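Local coordinates for protein benzoylformate decarboxylase (Mycobacterium smegmatis, PDB 4Q9D) that belongs to the thiamine pyrophosphate-dependent enzyme family and binds a magnesium ion in its carboxy-terminal cofactor-binding domain, at residues Arg343-Asp348 / Phe386-Thr391; Ser351-Thr356 / Val526-Pro531. All coordinates share one frame; numbering follows the deposited sequence.

Contact 1. Residues Arg343-Asp348 / Phe386-Thr391; sequences RQRHSD and FTWLPT
Arg343 and Arg345 reach from an extended loop over the C-terminal end of helix 382-388. Leu389 is the first residue to leave the helical conformation, and the arginines gather at the carbonyls of Phe386 and Thr387, in the last turn of the helix. Arg343 NE donates to Phe386 O at 3.0 Å, with an angle of 154° at the hydrogen. The oxygen lies in the guanidinium plane, at its edge. Water 1 joins the same two residues: it accepts from Arg343 NH2 and donates to Phe386 O. Arg343 NH2 also bonds Glu244 O, so the group is held by Phe386 O, water 1 and Glu244 O. One face of the guanidinium lies over the Phe386 ring in a cation-pi contact, Arg343 CZ 4.9 Å from the ring centroid and the planes 26° apart.

The aliphatic part of Arg345 packs closely on Thr387 and Trp388, although the residue is exposed. Its CG, anti to its carbonyl carbon (chi1 -60°), meets Thr387 CG2 at 3.5 Å. Its CD sits over the six-membered ring of Trp388, 4.1 Å from the centroid, in a CH-pi contact. Its NH2 comes to 2.7 Å from Thr387 O. At the indole edge, His346 O lies 3.7 Å from Trp388 CZ2. Asn358 of helix 357-367 bonds both residues: its OD1 accepts from Trp388 NE1 and its ND2 donates to His346 O.

The outer side is looser. Gln344 centres an inverse gamma turn, and its poorly ordered side chain ends well clear of the helix. Water 2 links Gln344 N, by a weak bond, to Thr387 OG1, which also bonds Leu383 O. The partly negative helix end probably offsets some of the positive charge of the two guanidinium groups.

Contact 2. Residues Ser351-Thr356 / Val526-Pro531; sequences STAPMT and VVPTLP
Met355 and Thr529 form a single beta bridge where the loop 351-356 meets the C-terminal end of strand 523-528, at the parallel sheet of the carboxy-terminal thiamine pyrophosphate-binding domain. Met355 N donates to Pro528 O at 3.0 Å, and Leu530 N donates to Met355 O at 2.9 Å.

The side chains sort to different sides of this bridge. Met355 leads away from the strand at CB. Its CG lies between the backbone N and the carbonyl carbon (chi1 61°), and the chain bends at its end. The Met355 and Val527 side chains cross at about a right angle, with Met355 SD 3.9 Å from Val527 CG1. Helix 357-367 covers this side through Val360, which touches Met355, Val527 and Thr529.

Ala353 and Pro354 point toward the strand. Ala353 CB rests on the Pro528 ring, 4.0 Å from CG. The peptide bond before Pro354 is cis. Leu530 crosses Pro354 at about a right angle, with CD2 3.8 Å from Pro354 CG. Its other methyl, CD1, touches Thr356 CG2 at 3.7 Å. The two leucine methyls thus lie against Pro354 and Thr356, with CG by the Met355 carbonyl between them. Thr356 is the N-cap of helix 357-367, its OG1 bonded to Ala359 N.

Thr529 touches Asn461, a magnesium ligand, and its side chain is about 6 Å from the ion. Thr529 CA also makes a CA-H...O contact of 3.0 Å with Met355 O.

From the N terminus, the chain leaves helix 318-328 in a long loop. It supplies 343-348 and then 351-356 before entering helix 357-367. Contact 1 closes the first loop when the chain reaches the end of helix 382-388. Contact 2 closes a much longer one, at the C-terminal end of the modelled chain. The two loops cross, since 351-356 lies between the segments of contact 1 while 526-531 lies beyond them. The contact centres are about 17 Å apart. A probable hydrogen bond of 2.9 Å between Asp348 OD2 and Thr356 OG1 joins them. Together they hold the linker against helix 382-388 and strand 523-528, just before it enters helix 357-367.

Contact 1. Residues Arg343-Asp348 / Phe386-Thr391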
loop_
_atom_site.group_PDB
_atom_site.type_symbol
_atom_site.label_atom_id
_atom_site.label_comp_id
_atom_site.label_asym_id
_atom_site.label_seq_id
_atom_site.Cartn_x
_atom_site.Cartn_y
_atom_site.Cartn_z
ATOM N N ARG B 343 -10.606 -46.803 9.183
ATOM C CA ARG B 343 -9.189 -46.494 9.053
ATOM C C ARG B 343 -8.398 -47.751 8.701
ATOM O O ARG B 343 -8.504 -48.791 9.368
ATOM C CB ARG B 343 -8.649 -45.893 10.352
ATOM C CG ARG B 343 -9.174 -44.512 10.636
ATOM C CD ARG B 343 -8.955 -44.110 12.090
ATOM N NE ARG B 343 -9.411 -42.736 12.336
ATOM C CZ ARG B 343 -10.673 -42.405 12.598
ATOM N NH1 ARG B 343 -11.607 -43.348 12.654
ATOM N NH2 ARG B 343 -11.006 -41.134 12.812
ATOM N N GLN B 344 -7.605 -47.654 7.649
ATOM C CA GLN B 344 -6.755 -48.759 7.276
ATOM C C GLN B 344 -5.614 -48.864 8.278
ATOM O O GLN B 344 -4.515 -48.384 8.019
ATOM C CB GLN B 344 -6.239 -48.558 5.852
ATOM C CG GLN B 344 -7.364 -48.505 4.811
ATOM C CD GLN B 344 -8.188 -49.796 4.758
ATOM O OE1 GLN B 344 -7.638 -50.882 4.562
ATOM N NE2 GLN B 344 -9.509 -49.679 4.939
ATOM N N ARG B 345 -5.887 -49.462 9.440
ATOM C CA ARG B 345 -4.840 -49.677 10.438
ATOM C C ARG B 345 -4.167 -51.030 10.203
ATOM O O ARG B 345 -4.829 -52.044 9.962
ATOM C CB ARG B 345 -5.380 -49.664 11.871
ATOM C CG ARG B 345 -6.046 -48.398 12.326
ATOM C CD ARG B 345 -6.495 -48.487 13.780
ATOM N NE ARG B 345 -6.499 -47.157 14.406
ATOM C CZ ARG B 345 -7.563 -46.536 14.929
ATOM N NH1 ARG B 345 -8.762 -47.125 14.937
ATOM N NH2 ARG B 345 -7.422 -45.312 15.457
ATOM N N HIS B 346 -2.847 -51.032 10.279
ATOM C CA HIS B 346 -2.081 -52.249 10.432
ATOM C C HIS B 346 -0.850 -51.854 11.241
ATOM O O HIS B 346 -0.344 -50.741 11.112
ATOM C CB HIS B 346 -1.698 -52.823 9.070
ATOM C CG HIS B 346 -0.554 -52.110 8.418
ATOM N ND1 HIS B 346 0.760 -52.489 8.600
ATOM C CD2 HIS B 346 -0.527 -51.033 7.595
ATOM C CE1 HIS B 346 1.550 -51.683 7.908
ATOM N NE2 HIS B 346 0.793 -50.793 7.289
ATOM N N SER B 347 -0.375 -52.758 12.086
ATOM C CA SER B 347 0.665 -52.422 13.042
ATOM C C SER B 347 2.078 -52.718 12.557
ATOM O O SER B 347 2.329 -53.773 11.985
ATOM C CB SER B 347 0.431 -53.175 14.342
ATOM O OG SER B 347 1.530 -52.949 15.181
ATOM N N ASP B 348 2.999 -51.785 12.791
ATOM C CA ASP B 348 4.425 -52.029 12.548
ATOM C C ASP B 348 5.193 -52.077 13.867
ATOM O O ASP B 348 6.394 -51.836 13.907
ATOM C CB ASP B 348 5.017 -50.938 11.668
ATOM C CG ASP B 348 4.566 -51.041 10.233
ATOM O OD1 ASP B 348 4.432 -52.183 9.747
ATOM O OD2 ASP B 348 4.353 -49.982 9.592
ATOM N N PHE B 386 -4.072 -39.212 11.166
ATOM C CA PHE B 386 -5.472 -39.546 10.959
ATOM C C PHE B 386 -5.779 -40.986 11.433
ATOM O O PHE B 386 -6.777 -41.243 12.127
ATOM C CB PHE B 386 -5.828 -39.352 9.472
ATOM C CG PHE B 386 -7.186 -39.892 9.094
ATOM C CD1 PHE B 386 -8.349 -39.211 9.449
ATOM C CD2 PHE B 386 -7.302 -41.087 8.386
ATOM C CE1 PHE B 386 -9.600 -39.709 9.109
ATOM C CE2 PHE B 386 -8.555 -41.593 8.040
ATOM C CZ PHE B 386 -9.707 -40.896 8.406
ATOM N N THR B 387 -4.906 -41.918 11.067
ATOM C CA THR B 387 -5.108 -43.333 11.392
ATOM C C THR B 387 -5.040 -43.601 12.876
ATOM O O THR B 387 -5.888 -44.292 13.417
ATOM C CB THR B 387 -4.063 -44.195 10.707
ATOM O OG1 THR B 387 -4.192 -44.002 9.297
ATOM C CG2 THR B 387 -4.261 -45.682 11.052
ATOM N N TRP B 388 -4.052 -43.019 13.546
ATOM C CA TRP B 388 -3.777 -43.403 14.928
ATOM C C TRP B 388 -4.141 -42.384 16.009
ATOM O O TRP B 388 -4.267 -42.755 17.174
ATOM C CB TRP B 388 -2.299 -43.769 15.069
ATOM C CG TRP B 388 -1.934 -45.036 14.318
ATOM C CD1 TRP B 388 -1.165 -45.140 13.187
ATOM C CD2 TRP B 388 -2.325 -46.375 14.663
ATOM N NE1 TRP B 388 -1.056 -46.471 12.808
ATOM C CE2 TRP B 388 -1.762 -47.244 13.699
ATOM C CE3 TRP B 388 -3.106 -46.924 15.693
ATOM C CZ2 TRP B 388 -1.949 -48.634 13.735
ATOM C CZ3 TRP B 388 -3.291 -48.309 15.729
ATOM C CH2 TRP B 388 -2.711 -49.142 14.752
ATOM N N LEU B 389 -4.281 -41.102 15.664
ATOM C CA LEU B 389 -4.546 -40.116 16.720
ATOM C C LEU B 389 -5.791 -39.298 16.439
ATOM O O LEU B 389 -5.697 -38.079 16.220
ATOM C CB LEU B 389 -3.358 -39.170 16.914
ATOM C CG LEU B 389 -1.983 -39.752 17.215
ATOM C CD1 LEU B 389 -0.976 -38.595 17.446
ATOM C CD2 LEU B 389 -2.025 -40.653 18.444
ATOM N N PRO B 390 -6.965 -39.954 16.456
ATOM C CA PRO B 390 -8.186 -39.179 16.207
ATOM C C PRO B 390 -8.369 -38.138 17.300
ATOM O O PRO B 390 -8.030 -38.373 18.469
ATOM C CB PRO B 390 -9.312 -40.219 16.293
ATOM C CG PRO B 390 -8.706 -41.392 17.091
ATOM C CD PRO B 390 -7.240 -41.386 16.706
ATOM N N THR B 391 -8.898 -36.984 16.911
ATOM C CA THR B 391 -9.183 -35.939 17.882
ATOM C C THR B 391 -10.574 -36.179 18.446
ATOM O O THR B 391 -11.553 -36.233 17.690
ATOM C CB THR B 391 -9.172 -34.574 17.192
ATOM O OG1 THR B 391 -7.894 -34.387 16.587
ATOM C CG2 THR B 391 -9.443 -33.451 18.188
HETATM O O HOH W 1 -8.722 -39.543 12.712
HETATM O O HOH W 2 -6.509 -44.851 7.821
#

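Contact 2. Residues Ser351-Thr356 / Val526-Pro531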
loop_
_atom_site.group_PDB
_atom_site.type_symbol
_atom_site.label_atom_id
_atom_site.label_comp_id
_atom_site.label_asym_id
_atom_site.label_seq_id
_atom_site.Cartn_x
_atom_site.Cartn_y
_atom_site.Cartn_z
ATOM N N SER B 351 9.407 -52.546 16.193
ATOM C CA SER B 351 10.247 -52.162 15.078
ATOM C C SER B 351 11.511 -51.498 15.626
ATOM O O SER B 351 11.482 -50.880 16.699
ATOM C CB SER B 351 9.457 -51.228 14.150
ATOM O OG SER B 351 10.188 -50.930 12.987
ATOM N N THR B 352 12.633 -51.657 14.930
ATOM C CA THR B 352 13.822 -50.930 15.332
ATOM C C THR B 352 14.000 -49.704 14.431
ATOM O O THR B 352 13.484 -49.657 13.315
ATOM C CB THR B 352 15.118 -51.773 15.271
ATOM O OG1 THR B 352 15.281 -52.269 13.946
ATOM C CG2 THR B 352 15.090 -52.921 16.266
ATOM N N ALA B 353 14.738 -48.712 14.925
ATOM C CA ALA B 353 14.990 -47.505 14.145
ATOM C C ALA B 353 15.947 -47.853 13.029
ATOM O O ALA B 353 16.861 -48.640 13.231
ATOM C CB ALA B 353 15.571 -46.424 15.027
ATOM N N PRO B 354 15.748 -47.261 11.843
ATOM C CA PRO B 354 14.691 -46.295 11.546
ATOM C C PRO B 354 13.385 -47.005 11.258
ATOM O O PRO B 354 13.364 -48.033 10.593
ATOM C CB PRO B 354 15.208 -45.588 10.288
ATOM C CG PRO B 354 15.991 -46.627 9.604
ATOM C CD PRO B 354 16.670 -47.420 10.709
ATOM N N MET B 355 12.298 -46.449 11.775
ATOM C CA MET B 355 10.990 -47.080 11.666
ATOM C C MET B 355 10.051 -46.304 10.744
ATOM O O MET B 355 10.355 -45.181 10.315
ATOM C CB MET B 355 10.386 -47.215 13.057
ATOM C CG MET B 355 10.194 -45.902 13.740
ATOM S SD MET B 355 9.784 -46.104 15.479
ATOM C CE MET B 355 11.411 -46.371 16.182
ATOM N N THR B 356 8.927 -46.928 10.404
ATOM C CA THR B 356 7.903 -46.271 9.616
ATOM C C THR B 356 7.222 -45.187 10.468
ATOM O O THR B 356 7.153 -45.293 11.695
ATOM C CB THR B 356 6.833 -47.281 9.162
ATOM O OG1 THR B 356 6.223 -47.865 10.313
ATOM C CG2 THR B 356 7.449 -48.384 8.310
ATOM N N VAL B 526 13.883 -37.594 19.422
ATOM C CA VAL B 526 14.234 -37.665 18.027
ATOM C C VAL B 526 14.083 -39.123 17.564
ATOM O O VAL B 526 14.747 -40.013 18.089
ATOM C CB VAL B 526 15.662 -37.114 17.801
ATOM C CG1 VAL B 526 15.961 -37.056 16.314
ATOM C CG2 VAL B 526 15.791 -35.688 18.431
ATOM N N VAL B 527 13.190 -39.355 16.600
ATOM C CA VAL B 527 12.857 -40.691 16.152
ATOM C C VAL B 527 13.290 -40.897 14.696
ATOM O O VAL B 527 12.712 -40.327 13.772
ATOM C CB VAL B 527 11.354 -40.964 16.279
ATOM C CG1 VAL B 527 11.041 -42.414 15.870
ATOM C CG2 VAL B 527 10.856 -40.686 17.718
ATOM N N PRO B 528 14.324 -41.720 14.476
ATOM C CA PRO B 528 14.731 -41.912 13.077
ATOM C C PRO B 528 13.653 -42.664 12.309
ATOM O O PRO B 528 13.192 -43.710 12.757
ATOM C CB PRO B 528 16.024 -42.742 13.187
ATOM C CG PRO B 528 16.484 -42.567 14.630
ATOM C CD PRO B 528 15.229 -42.368 15.441
ATOM N N THR B 529 13.227 -42.136 11.173
ATOM C CA THR B 529 12.126 -42.762 10.452
ATOM C C THR B 529 12.531 -42.917 8.993
ATOM O O THR B 529 13.534 -42.355 8.558
ATOM C CB THR B 529 10.838 -41.912 10.517
ATOM O OG1 THR B 529 11.101 -40.648 9.912
ATOM C CG2 THR B 529 10.391 -41.688 11.977
ATOM N N LEU B 530 11.742 -43.660 8.234
ATOM C CA LEU B 530 12.046 -43.900 6.824
ATOM C C LEU B 530 11.555 -42.771 5.929
ATOM O O LEU B 530 10.480 -42.222 6.166
ATOM C CB LEU B 530 11.414 -45.219 6.366
ATOM C CG LEU B 530 11.798 -46.419 7.241
ATOM C CD1 LEU B 530 10.816 -47.552 7.004
ATOM C CD2 LEU B 530 13.214 -46.874 6.959
ATOM N N PRO B 531 12.338 -42.448 4.879
ATOM C CA PRO B 531 12.070 -41.434 3.842
ATOM C C PRO B 531 10.781 -41.655 3.033
ATOM O O PRO B 531 10.161 -42.714 3.152
ATOM C CB PRO B 531 13.276 -41.563 2.915
ATOM C CG PRO B 531 14.367 -42.116 3.783
ATOM C CD PRO B 531 13.674 -43.054 4.724
#